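Local coordinates for protein probable zinc protease (Pseudomonas aeruginosa, PDB 4NNZ) that forms one subunit of a heterodimeric M16-family (insulinase-type) assembly that probably acts as a zinc-dependent protease, at residues A[264-276]-A[297-311]. Sequence-based numbering, arbitrary orientation.
Sequences EVNALRLIGALLD and ASTYYDAFNRGDSLF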
loop_
_atom_site.group_PDB
_atom_site.type_symbol
_atom_site.label_atom_id
_atom_site.label_comp_id
_atom_site.label_asym_id
_atom_site.label_seq_id
_atom_site.Cartn_x
_atom_site.Cartn_y
_atom_site.Cartn_z
ATOM N N GLU A 264 -1.278 25.314 11.603
ATOM C CA GLU A 264 -1.941 24.179 12.190
ATOM C C GLU A 264 -0.952 23.084 12.554
ATOM O O GLU A 264 -1.113 22.420 13.545
ATOM C CB GLU A 264 -3.089 23.698 11.314
ATOM C CG GLU A 264 -2.715 22.614 10.336
ATOM C CD GLU A 264 -3.611 22.566 9.136
ATOM O OE1 GLU A 264 -4.819 22.755 9.285
ATOM O OE2 GLU A 264 -3.106 22.335 8.037
ATOM N N VAL A 265 0.072 22.894 11.740
ATOM C CA VAL A 265 1.080 21.919 12.038
ATOM C C VAL A 265 1.795 22.291 13.301
ATOM O O VAL A 265 2.022 21.470 14.139
ATOM C CB VAL A 265 2.114 21.840 10.914
ATOM C CG1 VAL A 265 3.246 20.918 11.279
ATOM C CG2 VAL A 265 1.481 21.352 9.644
ATOM N N ASN A 266 2.195 23.527 13.402
ATOM C CA ASN A 266 2.928 23.960 14.542
ATOM C C ASN A 266 2.087 23.878 15.782
ATOM O O ASN A 266 2.583 23.664 16.854
ATOM C CB ASN A 266 3.533 25.318 14.307
ATOM C CG ASN A 266 4.630 25.276 13.297
ATOM O OD1 ASN A 266 5.194 24.249 13.040
ATOM N ND2 ASN A 266 4.923 26.387 12.717
ATOM N N ALA A 267 0.797 24.057 15.598
ATOM C CA ALA A 267 -0.169 23.864 16.638
ATOM C C ALA A 267 -0.228 22.422 17.083
ATOM O O ALA A 267 -0.393 22.140 18.226
ATOM C CB ALA A 267 -1.513 24.337 16.186
ATOM N N LEU A 268 -0.107 21.513 16.158
ATOM C CA LEU A 268 -0.010 20.118 16.493
ATOM C C LEU A 268 1.236 19.724 17.276
ATOM O O LEU A 268 1.181 18.893 18.134
ATOM C CB LEU A 268 -0.188 19.268 15.249
ATOM C CG LEU A 268 -1.607 19.203 14.771
ATOM C CD1 LEU A 268 -1.672 18.535 13.435
ATOM C CD2 LEU A 268 -2.485 18.487 15.758
ATOM N N ARG A 269 2.361 20.314 16.950
ATOM C CA ARG A 269 3.578 20.049 17.663
ATOM C C ARG A 269 3.453 20.488 19.090
ATOM O O ARG A 269 3.833 19.790 19.986
ATOM C CB ARG A 269 4.715 20.778 16.989
ATOM C CG ARG A 269 4.651 20.641 15.498
ATOM C CD ARG A 269 5.735 21.399 14.796
ATOM N NE ARG A 269 7.017 21.281 15.444
ATOM C CZ ARG A 269 8.048 22.055 15.180
ATOM N NH1 ARG A 269 7.945 22.994 14.294
ATOM N NH2 ARG A 269 9.178 21.886 15.798
ATOM N N LEU A 270 2.883 21.654 19.273
ATOM C CA LEU A 270 2.624 22.212 20.559
ATOM C C LEU A 270 1.657 21.347 21.342
ATOM O O LEU A 270 1.796 21.206 22.522
ATOM C CB LEU A 270 2.082 23.629 20.405
ATOM C CG LEU A 270 2.906 24.862 20.753
ATOM C CD1 LEU A 270 3.573 24.730 22.086
ATOM C CD2 LEU A 270 3.955 25.148 19.713
ATOM N N ILE A 271 0.674 20.763 20.691
ATOM C CA ILE A 271 -0.264 19.904 21.382
ATOM C C ILE A 271 0.416 18.684 21.952
ATOM O O ILE A 271 0.080 18.254 23.027
ATOM C CB ILE A 271 -1.475 19.530 20.503
ATOM C CG1 ILE A 271 -2.437 20.681 20.415
ATOM C CG2 ILE A 271 -2.272 18.383 21.066
ATOM C CD1 ILE A 271 -3.317 20.614 19.208
ATOM N N GLY A 272 1.364 18.129 21.232
ATOM C CA GLY A 272 2.074 17.002 21.748
ATOM C C GLY A 272 2.821 17.328 22.998
ATOM O O GLY A 272 2.851 16.575 23.907
ATOM N N ALA A 273 3.439 18.480 23.008
ATOM C CA ALA A 273 4.178 18.950 24.139
ATOM C C ALA A 273 3.298 19.179 25.341
ATOM O O ALA A 273 3.678 18.918 26.442
ATOM C CB ALA A 273 4.957 20.182 23.770
ATOM N N LEU A 274 2.111 19.682 25.110
ATOM C CA LEU A 274 1.150 19.865 26.154
ATOM C C LEU A 274 0.714 18.564 26.777
ATOM O O LEU A 274 0.396 18.508 27.924
ATOM C CB LEU A 274 -0.080 20.569 25.617
ATOM C CG LEU A 274 -0.045 22.059 25.387
ATOM C CD1 LEU A 274 -1.146 22.394 24.419
ATOM C CD2 LEU A 274 -0.205 22.850 26.668
ATOM N N LEU A 275 0.521 17.561 25.963
ATOM C CA LEU A 275 0.165 16.257 26.447
ATOM C C LEU A 275 1.238 15.411 27.131
ATOM O O LEU A 275 1.006 14.827 28.174
ATOM C CB LEU A 275 -0.530 15.494 25.335
ATOM C CG LEU A 275 -1.820 16.136 24.849
ATOM C CD1 LEU A 275 -2.212 15.602 23.511
ATOM C CD2 LEU A 275 -2.934 15.902 25.822
ATOM N N ASP A 276 2.395 15.314 26.485
ATOM C CA ASP A 276 3.432 14.357 26.823
ATOM C C ASP A 276 4.696 14.929 27.416
ATOM O O ASP A 276 5.431 14.215 28.049
ATOM C CB ASP A 276 3.779 13.544 25.568
ATOM C CG ASP A 276 4.991 12.647 25.740
ATOM O OD1 ASP A 276 5.134 12.011 26.788
ATOM O OD2 ASP A 276 5.808 12.584 24.822
ATOM N N ALA A 297 2.185 7.094 29.416
ATOM C CA ALA A 297 1.565 7.527 28.205
ATOM C C ALA A 297 2.475 8.474 27.464
ATOM O O ALA A 297 3.102 9.303 28.052
ATOM C CB ALA A 297 0.240 8.175 28.514
ATOM N N SER A 298 2.530 8.352 26.158
ATOM C CA SER A 298 3.374 9.201 25.355
ATOM C C SER A 298 2.728 9.679 24.084
ATOM O O SER A 298 1.640 9.290 23.761
ATOM C CB SER A 298 4.662 8.517 25.034
ATOM O OG SER A 298 4.405 7.285 24.454
ATOM N N THR A 299 3.413 10.570 23.401
ATOM C CA THR A 299 2.996 11.058 22.120
ATOM C C THR A 299 4.185 11.175 21.207
ATOM O O THR A 299 5.284 11.413 21.637
ATOM C CB THR A 299 2.308 12.426 22.191
ATOM O OG1 THR A 299 3.276 13.432 22.389
ATOM C CG2 THR A 299 1.374 12.492 23.281
ATOM N N TYR A 300 3.957 10.954 19.934
ATOM C CA TYR A 300 4.954 11.211 18.955
ATOM C C TYR A 300 4.295 11.805 17.736
ATOM O O TYR A 300 3.294 11.334 17.323
ATOM C CB TYR A 300 5.681 9.914 18.656
ATOM C CG TYR A 300 6.632 9.950 17.494
ATOM C CD1 TYR A 300 7.847 10.580 17.578
ATOM C CD2 TYR A 300 6.306 9.338 16.309
ATOM C CE1 TYR A 300 8.710 10.607 16.508
ATOM C CE2 TYR A 300 7.157 9.365 15.236
ATOM C CZ TYR A 300 8.360 9.990 15.337
ATOM O OH TYR A 300 9.195 9.979 14.247
ATOM N N TYR A 301 4.811 12.895 17.211
ATOM C CA TYR A 301 4.365 13.459 15.945
ATOM C C TYR A 301 5.528 14.025 15.166
ATOM O O TYR A 301 6.160 14.921 15.644
ATOM C CB TYR A 301 3.374 14.574 16.225
ATOM C CG TYR A 301 3.000 15.424 15.048
ATOM C CD1 TYR A 301 2.552 14.861 13.894
ATOM C CD2 TYR A 301 3.072 16.786 15.109
ATOM C CE1 TYR A 301 2.206 15.616 12.828
ATOM C CE2 TYR A 301 2.718 17.554 14.042
ATOM C CZ TYR A 301 2.281 16.948 12.906
ATOM O OH TYR A 301 1.918 17.668 11.834
ATOM N N ASP A 302 5.806 13.531 13.971
ATOM C CA ASP A 302 6.844 14.119 13.150
ATOM C C ASP A 302 6.244 15.106 12.194
ATOM O O ASP A 302 5.496 14.753 11.342
ATOM C CB ASP A 302 7.598 13.067 12.363
ATOM C CG ASP A 302 8.751 13.642 11.588
ATOM O OD1 ASP A 302 8.836 14.854 11.466
ATOM O OD2 ASP A 302 9.584 12.889 11.086
ATOM N N ALA A 303 6.600 16.359 12.366
ATOM C CA ALA A 303 6.065 17.438 11.592
ATOM C C ALA A 303 6.855 17.695 10.348
ATOM O O ALA A 303 6.495 18.526 9.565
ATOM C CB ALA A 303 6.029 18.685 12.426
ATOM N N PHE A 304 7.940 16.970 10.167
ATOM C CA PHE A 304 8.839 17.218 9.063
ATOM C C PHE A 304 8.897 16.140 8.001
ATOM O O PHE A 304 9.934 15.775 7.561
ATOM C CB PHE A 304 10.225 17.576 9.556
ATOM C CG PHE A 304 10.231 18.716 10.482
ATOM C CD1 PHE A 304 10.185 19.978 10.012
ATOM C CD2 PHE A 304 10.233 18.517 11.820
ATOM C CE1 PHE A 304 10.171 21.035 10.851
ATOM C CE2 PHE A 304 10.212 19.563 12.671
ATOM C CZ PHE A 304 10.183 20.829 12.184
ATOM N N ASN A 305 7.746 15.630 7.629
ATOM C CA ASN A 305 7.613 14.684 6.535
ATOM C C ASN A 305 7.534 15.269 5.142
ATOM O O ASN A 305 7.124 16.364 4.928
ATOM C CB ASN A 305 6.419 13.769 6.760
ATOM C CG ASN A 305 6.683 12.701 7.769
ATOM O OD1 ASN A 305 7.743 12.114 7.802
ATOM N ND2 ASN A 305 5.716 12.434 8.582
ATOM N N ARG A 306 7.896 14.455 4.193
ATOM C CA ARG A 306 7.785 14.749 2.807
ATOM C C ARG A 306 6.346 14.960 2.470
ATOM O O ARG A 306 5.999 15.811 1.711
ATOM C CB ARG A 306 8.216 13.510 2.097
ATOM C CG ARG A 306 8.903 13.647 0.791
ATOM C CD ARG A 306 9.226 12.250 0.347
ATOM N NE ARG A 306 8.966 12.083 -1.047
ATOM C CZ ARG A 306 8.407 11.033 -1.605
ATOM N NH1 ARG A 306 8.010 10.009 -0.910
ATOM N NH2 ARG A 306 8.246 11.034 -2.891
ATOM N N GLY A 307 5.515 14.107 3.012
ATOM C CA GLY A 307 4.100 14.178 2.848
ATOM C C GLY A 307 3.415 14.313 4.177
ATOM O O GLY A 307 3.891 14.947 5.050
ATOM N N ASP A 308 2.313 13.620 4.316
ATOM C CA ASP A 308 1.477 13.628 5.488
ATOM C C ASP A 308 2.030 12.851 6.654
ATOM O O ASP A 308 3.016 12.207 6.539
ATOM C CB ASP A 308 0.114 13.086 5.139
ATOM C CG ASP A 308 -0.691 14.046 4.373
ATOM O OD1 ASP A 308 -0.447 15.242 4.480
ATOM O OD2 ASP A 308 -1.579 13.614 3.659
ATOM N N SER A 309 1.350 12.919 7.774
ATOM C CA SER A 309 1.874 12.438 9.009
ATOM C C SER A 309 0.823 11.910 9.952
ATOM O O SER A 309 -0.321 11.874 9.649
ATOM C CB SER A 309 2.698 13.516 9.681
ATOM O OG SER A 309 3.382 12.986 10.770
ATOM N N LEU A 310 1.280 11.476 11.103
ATOM C CA LEU A 310 0.476 10.825 12.088
ATOM C C LEU A 310 0.727 11.429 13.442
ATOM O O LEU A 310 1.843 11.642 13.802
ATOM C CB LEU A 310 0.902 9.385 12.134
ATOM C CG LEU A 310 0.063 8.231 11.651
ATOM C CD1 LEU A 310 0.479 7.003 12.402
ATOM C CD2 LEU A 310 -1.412 8.458 11.858
ATOM N N PHE A 311 -0.323 11.682 14.196
ATOM C CA PHE A 311 -0.198 12.155 15.547
ATOM C C PHE A 311 -0.488 10.998 16.441
ATOM O O PHE A 311 -1.541 10.480 16.428
ATOM C CB PHE A 311 -1.197 13.260 15.830
ATOM C CG PHE A 311 -1.005 13.924 17.153
ATOM C CD1 PHE A 311 -1.485 13.360 18.297
ATOM C CD2 PHE A 311 -0.345 15.106 17.245
ATOM C CE1 PHE A 311 -1.306 13.962 19.502
ATOM C CE2 PHE A 311 -0.169 15.716 18.449
ATOM C CZ PHE A 311 -0.647 15.143 19.575
#
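Y301 and F311 reach from the sheet to the sheet-facing side of helix 264-276. A chi1 of 169°, which sets CG opposite the backbone N, carries the Y301 ring to the helix, where it crosses L268 at about a right angle, CE2 lying 3.6 Å from L268 CB; R269 CG meets its edge. The hydroxyl can sit beside the greasy V265 CG1 because its polar need is met by the backbone O of P254. F311 turns its edge to L268 O, 3.5 Å from CE2, and its CZ packs 3.9 Å from G272 CA; I271 CG2 and L275 CD1 add aliphatic packing, and F410 meets F311 edge-to-face.

Toward the C-terminal end of the helix, D276 CB rests on T299, 3.2 Å from OG1 and 3.5 Å from CG2, while its OD2 takes a weak hydrogen bond from T299 N (3.4 Å). At the other end, the small A303 puts CB 3.6 Å from R269 CD and also touches V265 CG1. F304 CZ lies over one face of the R269 guanidinium, the planes 74° apart; R269 NH1 donates a hydrogen bond to N266 OD1 and also forms a salt bridge with D390. An Asx turn, D302 OD1 to F304 N, shapes the loop carrying F304.

Helix 264-276 runs nearly antiparallel to residues 297-301 of the outermost strand (167°), layered on a mixed sheet as in the alpha/beta domains of M16 peptidases.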